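Long-range contacts in aromatic amino acid aminotransferase I (PDB 6HNU), which probably catalyses the pyridoxal-phosphate-dependent transfer of an amino group from aromatic L-amino acids to 2-oxoglutarate, giving aromatic oxo-acids and L-glutamate: residues B[161-166]-B[436-441]; B[157-162]-B[207-212]. All blocks are in the same frame, centred on the assembly; numbering follows the deposited sequence.

Interaction 1: B[161-166]-B[436-441]. With PLP (pyridoxal-5'-phosphate), chain I; PHE (phenylalanine), chain J.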
loop_
_atom_site.group_PDB
_atom_site.type_symbol
_atom_site.label_atom_id
_atom_site.label_comp_id
_atom_site.label_asym_id
_atom_site.label_seq_id
_atom_site.Cartn_x
_atom_site.Cartn_y
_atom_site.Cartn_z
ATOM N N VAL B 161 -21.286 -6.049 10.843
ATOM C CA VAL B 161 -20.373 -5.118 11.565
ATOM C C VAL B 161 -20.988 -4.814 12.926
ATOM O O VAL B 161 -22.218 -4.900 13.043
ATOM C CB VAL B 161 -20.081 -3.829 10.781
ATOM C CG1 VAL B 161 -19.494 -4.103 9.389
ATOM C CG2 VAL B 161 -21.323 -2.945 10.652
ATOM N N GLU B 162 -20.147 -4.422 13.896
ATOM C CA GLU B 162 -20.581 -3.869 15.194
ATOM C C GLU B 162 -21.460 -2.641 14.916
ATOM O O GLU B 162 -21.122 -1.842 14.032
ATOM C CB GLU B 162 -19.371 -3.619 16.093
ATOM C CG GLU B 162 -18.759 -4.942 16.512
ATOM C CD GLU B 162 -17.290 -4.955 16.881
ATOM O OE1 GLU B 162 -16.519 -4.200 16.276
ATOM O OE2 GLU B 162 -16.935 -5.807 17.715
ATOM N N GLU B 163 -22.565 -2.474 15.645
ATOM C CA GLU B 163 -23.537 -1.408 15.285
ATOM C C GLU B 163 -22.912 -0.032 15.493
ATOM O O GLU B 163 -23.388 0.884 14.851
ATOM C CB GLU B 163 -24.866 -1.514 16.037
ATOM C CG GLU B 163 -24.779 -1.099 17.486
ATOM C CD GLU B 163 -26.108 -1.126 18.236
ATOM O OE1 GLU B 163 -26.165 -1.799 19.258
ATOM O OE2 GLU B 163 -27.031 -0.462 17.810
ATOM N N TYR B 164 -21.878 0.110 16.330
ATOM C CA TYR B 164 -20.967 1.271 16.375
ATOM C C TYR B 164 -19.570 0.763 16.059
ATOM O O TYR B 164 -19.121 -0.175 16.730
ATOM C CB TYR B 164 -20.920 1.984 17.721
ATOM C CG TYR B 164 -22.262 2.517 18.135
ATOM C CD1 TYR B 164 -23.164 1.709 18.801
ATOM C CD2 TYR B 164 -22.670 3.770 17.753
ATOM C CE1 TYR B 164 -24.442 2.149 19.119
ATOM C CE2 TYR B 164 -23.919 4.263 18.120
ATOM C CZ TYR B 164 -24.813 3.440 18.791
ATOM O OH TYR B 164 -26.068 3.865 19.125
ATOM N N THR B 165 -18.963 1.308 15.016
ATOM C CA THR B 165 -17.648 0.766 14.565
ATOM C C THR B 165 -16.822 1.859 13.883
ATOM O O THR B 165 -17.224 3.039 13.887
ATOM C CB THR B 165 -17.885 -0.473 13.691
ATOM O OG1 THR B 165 -16.607 -1.117 13.572
ATOM C CG2 THR B 165 -18.515 -0.160 12.354
ATOM N N PHE B 166 -15.702 1.465 13.272
ATOM C CA PHE B 166 -14.659 2.350 12.723
ATOM C C PHE B 166 -15.144 2.973 11.414
ATOM O O PHE B 166 -15.533 2.223 10.528
ATOM C CB PHE B 166 -13.415 1.483 12.548
ATOM C CG PHE B 166 -12.170 2.186 12.103
ATOM C CD1 PHE B 166 -11.919 3.495 12.480
ATOM C CD2 PHE B 166 -11.237 1.506 11.325
ATOM C CE1 PHE B 166 -10.735 4.111 12.113
ATOM C CE2 PHE B 166 -10.074 2.139 10.921
ATOM C CZ PHE B 166 -9.821 3.436 11.326
ATOM N N TRP B 436 -21.884 9.365 15.390
ATOM C CA TRP B 436 -20.997 9.479 14.201
ATOM C C TRP B 436 -20.436 8.104 13.839
ATOM O O TRP B 436 -20.038 7.959 12.693
ATOM C CB TRP B 436 -19.882 10.493 14.426
ATOM C CG TRP B 436 -20.345 11.904 14.647
ATOM C CD1 TRP B 436 -21.625 12.340 14.832
ATOM C CD2 TRP B 436 -19.507 13.059 14.811
ATOM N NE1 TRP B 436 -21.638 13.686 15.096
ATOM C CE2 TRP B 436 -20.352 14.157 15.049
ATOM C CE3 TRP B 436 -18.124 13.271 14.768
ATOM C CZ2 TRP B 436 -19.858 15.449 15.224
ATOM C CZ3 TRP B 436 -17.638 14.552 14.919
ATOM C CH2 TRP B 436 -18.495 15.621 15.177
ATOM N N PHE B 437 -20.462 7.124 14.754
ATOM C CA PHE B 437 -19.869 5.777 14.525
ATOM C C PHE B 437 -20.959 4.777 14.205
ATOM O O PHE B 437 -20.670 3.572 14.062
ATOM C CB PHE B 437 -19.052 5.305 15.722
ATOM C CG PHE B 437 -17.974 6.252 16.129
ATOM C CD1 PHE B 437 -18.195 7.268 17.045
ATOM C CD2 PHE B 437 -16.701 6.111 15.606
ATOM C CE1 PHE B 437 -17.160 8.078 17.456
ATOM C CE2 PHE B 437 -15.661 6.920 16.030
ATOM C CZ PHE B 437 -15.901 7.939 16.912
ATOM N N LYS B 438 -22.202 5.224 14.118
ATOM C CA LYS B 438 -23.307 4.271 13.894
ATOM C C LYS B 438 -23.197 3.660 12.491
ATOM O O LYS B 438 -23.153 4.431 11.565
ATOM C CB LYS B 438 -24.655 4.987 14.047
ATOM C CG LYS B 438 -25.860 4.063 13.963
ATOM C CD LYS B 438 -26.065 3.250 15.219
ATOM C CE LYS B 438 -26.408 1.802 14.966
ATOM N NZ LYS B 438 -27.440 1.638 13.916
ATOM N N ALA B 439 -23.311 2.339 12.349
ATOM C CA ALA B 439 -23.268 1.630 11.067
ATOM C C ALA B 439 -24.708 1.467 10.591
ATOM O O ALA B 439 -25.580 1.141 11.425
ATOM C CB ALA B 439 -22.581 0.298 11.190
ATOM N N GLU B 440 -24.939 1.654 9.311
ATOM C CA GLU B 440 -26.266 1.429 8.686
ATOM C C GLU B 440 -26.115 0.548 7.449
ATOM O O GLU B 440 -25.130 0.665 6.770
ATOM C CB GLU B 440 -26.915 2.767 8.357
ATOM C CG GLU B 440 -27.158 3.601 9.588
ATOM C CD GLU B 440 -28.230 3.108 10.559
ATOM O OE1 GLU B 440 -28.694 1.936 10.451
ATOM O OE2 GLU B 440 -28.591 3.904 11.450
ATOM N N GLY B 441 -27.075 -0.334 7.212
ATOM C CA GLY B 441 -27.069 -1.178 6.020
ATOM C C GLY B 441 -28.211 -2.153 6.026
ATOM O O GLY B 441 -28.738 -2.506 7.093
HETATM N N1 PLP I . -8.578 -0.750 12.291
HETATM C C2 PLP I . -9.167 -0.116 13.309
HETATM C C2A PLP I . -10.429 -0.674 13.864
HETATM C C3 PLP I . -8.626 1.050 13.846
HETATM O O3 PLP I . -9.317 1.686 14.840
HETATM C C4 PLP I . -7.442 1.572 13.285
HETATM C C4A PLP I . -6.874 2.811 13.812
HETATM C C5 PLP I . -6.817 0.873 12.244
HETATM C C6 PLP I . -7.434 -0.257 11.770
HETATM C C5A PLP I . -5.591 1.412 11.549
HETATM O O4P PLP I . -4.587 0.373 11.388
HETATM P P PLP I . -3.266 0.557 10.603
HETATM O O1P PLP I . -2.575 -0.755 10.901
HETATM O O2P PLP I . -2.561 1.806 11.202
HETATM O O3P PLP I . -3.623 0.754 9.132
HETATM N N PHE J . -7.666 3.981 13.859
HETATM C CA PHE J . -7.146 5.371 13.699
HETATM C C PHE J . -8.302 6.343 13.975
HETATM O O PHE J . -8.847 6.338 15.092
HETATM C CB PHE J . -6.495 5.530 12.321
HETATM C CG PHE J . -6.363 6.948 11.833
HETATM C CD1 PHE J . -5.921 7.956 12.681
HETATM C CD2 PHE J . -6.678 7.270 10.520
HETATM C CE1 PHE J . -5.813 9.264 12.224
HETATM C CE2 PHE J . -6.565 8.575 10.066
HETATM C CZ PHE J . -6.124 9.568 10.916
HETATM O OXT PHE J . -8.723 7.126 13.110
HETATM O O HOH W 1 -28.223 -1.004 15.281
#
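Lys-438 lies over one face of the Tyr-164 ring. Its CD stands 4.1 Å from the centroid of that ring, a CH-pi contact. The lysine chain leaves with CG anti to its own backbone N (chi1 -175°) and then bends at each later torsion. This brings CE to 3.2 Å from Glu-163 O and carries NZ away from the Tyr-164 ring toward Ala-439 O. NZ of Lys-438 donates to Ala-439 O at 3.1 Å and forms a salt bridge with Glu-440 OE2. Glu-163 OE2 stays 4.4 Å from Lys-438 NZ, beyond a salt bridge, and a water joins the two. The other carboxylate oxygen, OE1, takes the backbone N-H of Met-185.

The backbones form a single beta bridge, Tyr-164 with Lys-438. Ala-439 N donates to Glu-163 O at 2.9 Å, nearly straight at the hydrogen. Thr-165 N donates to Phe-437 O at 3.0 Å. The methyl of Ala-439 meets Val-161 CG2 at 3.5 Å. Thr-165 O lies at the edge of the Phe-437 ring, in its plane. Phe-437 also packs on Leu-28 of the second subunit.

One face of the Phe-166 ring lies over the cofactor near PLP C3, offset toward the ring's rim, with Phe-166 CD2 3.3 Å from PLP C2. Its CZ nears the nitrogen of the bound phenylalanine. A charged, water-linked cluster sits at the lysine end, while toward the cofactor a backbone bond is combined with ring and methyl packing. The two backbone bonds probably steady the loop that leads into Phe-166, the N-cap residue of helix 167-175.

Interaction 2: B[157-162]-B[207-212]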
loop_
_atom_site.group_PDB
_atom_site.type_symbol
_atom_site.label_atom_id
_atom_site.label_comp_id
_atom_site.label_asym_id
_atom_site.label_seq_id
_atom_site.Cartn_x
_atom_site.Cartn_y
_atom_site.Cartn_z
ATOM N N ASP B 157 -23.092 -7.907 -1.854
ATOM C CA ASP B 157 -22.943 -8.871 -0.731
ATOM C C ASP B 157 -23.158 -8.119 0.597
ATOM O O ASP B 157 -23.126 -6.875 0.637
ATOM C CB ASP B 157 -21.589 -9.594 -0.722
ATOM C CG ASP B 157 -21.375 -10.650 -1.794
ATOM O OD1 ASP B 157 -22.357 -11.051 -2.445
ATOM O OD2 ASP B 157 -20.203 -11.096 -1.945
ATOM N N THR B 158 -23.396 -8.867 1.662
ATOM C CA THR B 158 -23.536 -8.341 3.036
ATOM C C THR B 158 -22.396 -8.843 3.905
ATOM O O THR B 158 -22.033 -10.052 3.833
ATOM C CB THR B 158 -24.895 -8.739 3.634
ATOM O OG1 THR B 158 -25.856 -8.018 2.873
ATOM C CG2 THR B 158 -25.049 -8.356 5.090
ATOM N N ILE B 159 -21.922 -7.951 4.761
ATOM C CA ILE B 159 -21.116 -8.307 5.970
ATOM C C ILE B 159 -21.850 -7.853 7.230
ATOM O O ILE B 159 -22.682 -6.894 7.161
ATOM C CB ILE B 159 -19.706 -7.703 5.882
ATOM C CG1 ILE B 159 -19.719 -6.174 5.852
ATOM C CG2 ILE B 159 -19.023 -8.303 4.678
ATOM C CD1 ILE B 159 -18.361 -5.554 6.126
ATOM N N LEU B 160 -21.546 -8.500 8.357
ATOM C CA LEU B 160 -22.014 -8.036 9.669
ATOM C C LEU B 160 -20.897 -7.188 10.266
ATOM O O LEU B 160 -19.701 -7.609 10.158
ATOM C CB LEU B 160 -22.368 -9.222 10.567
ATOM C CG LEU B 160 -23.366 -10.221 9.966
ATOM C CD1 LEU B 160 -23.521 -11.398 10.891
ATOM C CD2 LEU B 160 -24.688 -9.534 9.720
ATOM N N VAL B 161 -21.286 -6.049 10.843
ATOM C CA VAL B 161 -20.373 -5.118 11.565
ATOM C C VAL B 161 -20.988 -4.814 12.926
ATOM O O VAL B 161 -22.218 -4.900 13.043
ATOM C CB VAL B 161 -20.081 -3.829 10.781
ATOM C CG1 VAL B 161 -19.494 -4.103 9.389
ATOM C CG2 VAL B 161 -21.323 -2.945 10.652
ATOM N N GLU B 162 -20.147 -4.422 13.896
ATOM C CA GLU B 162 -20.581 -3.869 15.194
ATOM C C GLU B 162 -21.460 -2.641 14.916
ATOM O O GLU B 162 -21.122 -1.842 14.032
ATOM C CB GLU B 162 -19.371 -3.619 16.093
ATOM C CG GLU B 162 -18.759 -4.942 16.512
ATOM C CD GLU B 162 -17.290 -4.955 16.881
ATOM O OE1 GLU B 162 -16.519 -4.200 16.276
ATOM O OE2 GLU B 162 -16.935 -5.807 17.715
ATOM N N PRO B 207 -24.501 -13.590 5.121
ATOM C CA PRO B 207 -23.403 -12.642 5.149
ATOM C C PRO B 207 -22.101 -13.423 4.953
ATOM O O PRO B 207 -22.014 -14.519 5.429
ATOM C CB PRO B 207 -23.450 -11.992 6.537
ATOM C CG PRO B 207 -24.681 -12.531 7.202
ATOM C CD PRO B 207 -25.122 -13.761 6.435
ATOM N N LYS B 208 -21.109 -12.809 4.303
ATOM C CA LYS B 208 -19.792 -13.460 4.061
ATOM C C LYS B 208 -19.004 -13.558 5.358
ATOM O O LYS B 208 -18.298 -14.553 5.546
ATOM C CB LYS B 208 -19.016 -12.685 3.001
ATOM C CG LYS B 208 -19.800 -12.480 1.721
ATOM C CD LYS B 208 -20.345 -13.754 1.079
ATOM C CE LYS B 208 -19.290 -14.798 0.768
ATOM N NZ LYS B 208 -18.453 -14.387 -0.390
ATOM N N PHE B 209 -19.114 -12.567 6.226
ATOM C CA PHE B 209 -18.355 -12.579 7.487
ATOM C C PHE B 209 -18.896 -11.540 8.466
ATOM O O PHE B 209 -19.709 -10.635 8.125
ATOM C CB PHE B 209 -16.868 -12.371 7.165
ATOM C CG PHE B 209 -16.472 -11.075 6.507
ATOM C CD1 PHE B 209 -16.489 -9.866 7.200
ATOM C CD2 PHE B 209 -15.970 -11.073 5.222
ATOM C CE1 PHE B 209 -16.104 -8.692 6.589
ATOM C CE2 PHE B 209 -15.545 -9.898 4.622
ATOM C CZ PHE B 209 -15.600 -8.706 5.313
ATOM N N LEU B 210 -18.349 -11.637 9.669
ATOM C CA LEU B 210 -18.500 -10.634 10.740
ATOM C C LEU B 210 -17.170 -9.913 10.914
ATOM O O LEU B 210 -16.135 -10.589 10.984
ATOM C CB LEU B 210 -18.940 -11.318 12.041
ATOM C CG LEU B 210 -18.761 -10.464 13.300
ATOM C CD1 LEU B 210 -19.742 -9.318 13.345
ATOM C CD2 LEU B 210 -18.894 -11.310 14.556
ATOM N N TYR B 211 -17.226 -8.586 10.903
ATOM C CA TYR B 211 -16.081 -7.675 11.114
ATOM C C TYR B 211 -16.170 -7.214 12.562
ATOM O O TYR B 211 -17.151 -6.575 12.903
ATOM C CB TYR B 211 -16.130 -6.506 10.109
ATOM C CG TYR B 211 -15.166 -5.377 10.391
ATOM C CD1 TYR B 211 -13.800 -5.550 10.237
ATOM C CD2 TYR B 211 -15.610 -4.147 10.844
ATOM C CE1 TYR B 211 -12.898 -4.550 10.534
ATOM C CE2 TYR B 211 -14.733 -3.117 11.144
ATOM C CZ TYR B 211 -13.368 -3.330 11.002
ATOM O OH TYR B 211 -12.510 -2.328 11.307
ATOM N N THR B 212 -15.160 -7.517 13.375
ATOM C CA THR B 212 -15.138 -7.205 14.810
ATOM C C THR B 212 -13.806 -6.579 15.194
ATOM O O THR B 212 -12.743 -7.153 14.927
ATOM C CB THR B 212 -15.537 -8.428 15.657
ATOM O OG1 THR B 212 -15.486 -8.043 17.021
ATOM C CG2 THR B 212 -14.653 -9.644 15.485
HETATM O O HOH W 2 -17.232 -3.827 13.635
#
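This is a pairing of two parallel neighbours, strands 158-162 and 209-212, in the mixed central sheet of the pyridoxal-phosphate aminotransferase fold, in the large domain that holds the cofactor. Three backbone bonds zip it together. Lys-208 N donates to Thr-158 O, Leu-160 N to Phe-209 O at 2.8 Å, and Tyr-211 N to Leu-160 O.

One face of the sheet carries Leu-160 and Leu-210, with Leu-160 CB 3.8 Å from Leu-210 CD1. Leu-160 CG also rests on Pro-207 CG. The Tyr-211 face looks toward helix 141-152. There Ile-159 and Phe-209 lie flank to flank. Ile-159 CG2 sits over the Phe-209 ring, 3.6 Å from its centroid, as a CH-pi contact. Trp-145 and Leu-149 of the helix touch Ile-159.

With CG anti to the backbone N (chi1 169°), the Tyr-211 ring turns past Val-161 CG1 toward the cofactor pocket, where its hydroxyl is hydrogen-bonded to Asp-246 OD2. At the C-terminal end the strands part, and a water bridges Glu-162 N, Glu-162 OE1 and Tyr-211 O. There Thr-212 OG1 donates to Glu-162 OE2 at 2.8 Å, and the hydroxyl approaches OE2 from well out of the carboxylate plane.

From the N terminus, both contacts start from strand 158-162 and share Val-161 and Glu-162. Interaction 2 closes first, at 207-212, over a loop of 44 residues that includes helix 167-175 and strand 179-186. Interaction 1 closes much later, at 436-441, across 269 residues. Its first segment ends inside the loop of interaction 2, so the two loops cross rather than nest. Interaction 2 joins neighbouring strands of the central sheet. Interaction 1 ties the end of that sheet's strand to the loop between strands 429-433 and 459-465 of the C-terminal sheet. They meet where Thr-165 and Phe-166 pack on Tyr-211, beside pyridoxal phosphate.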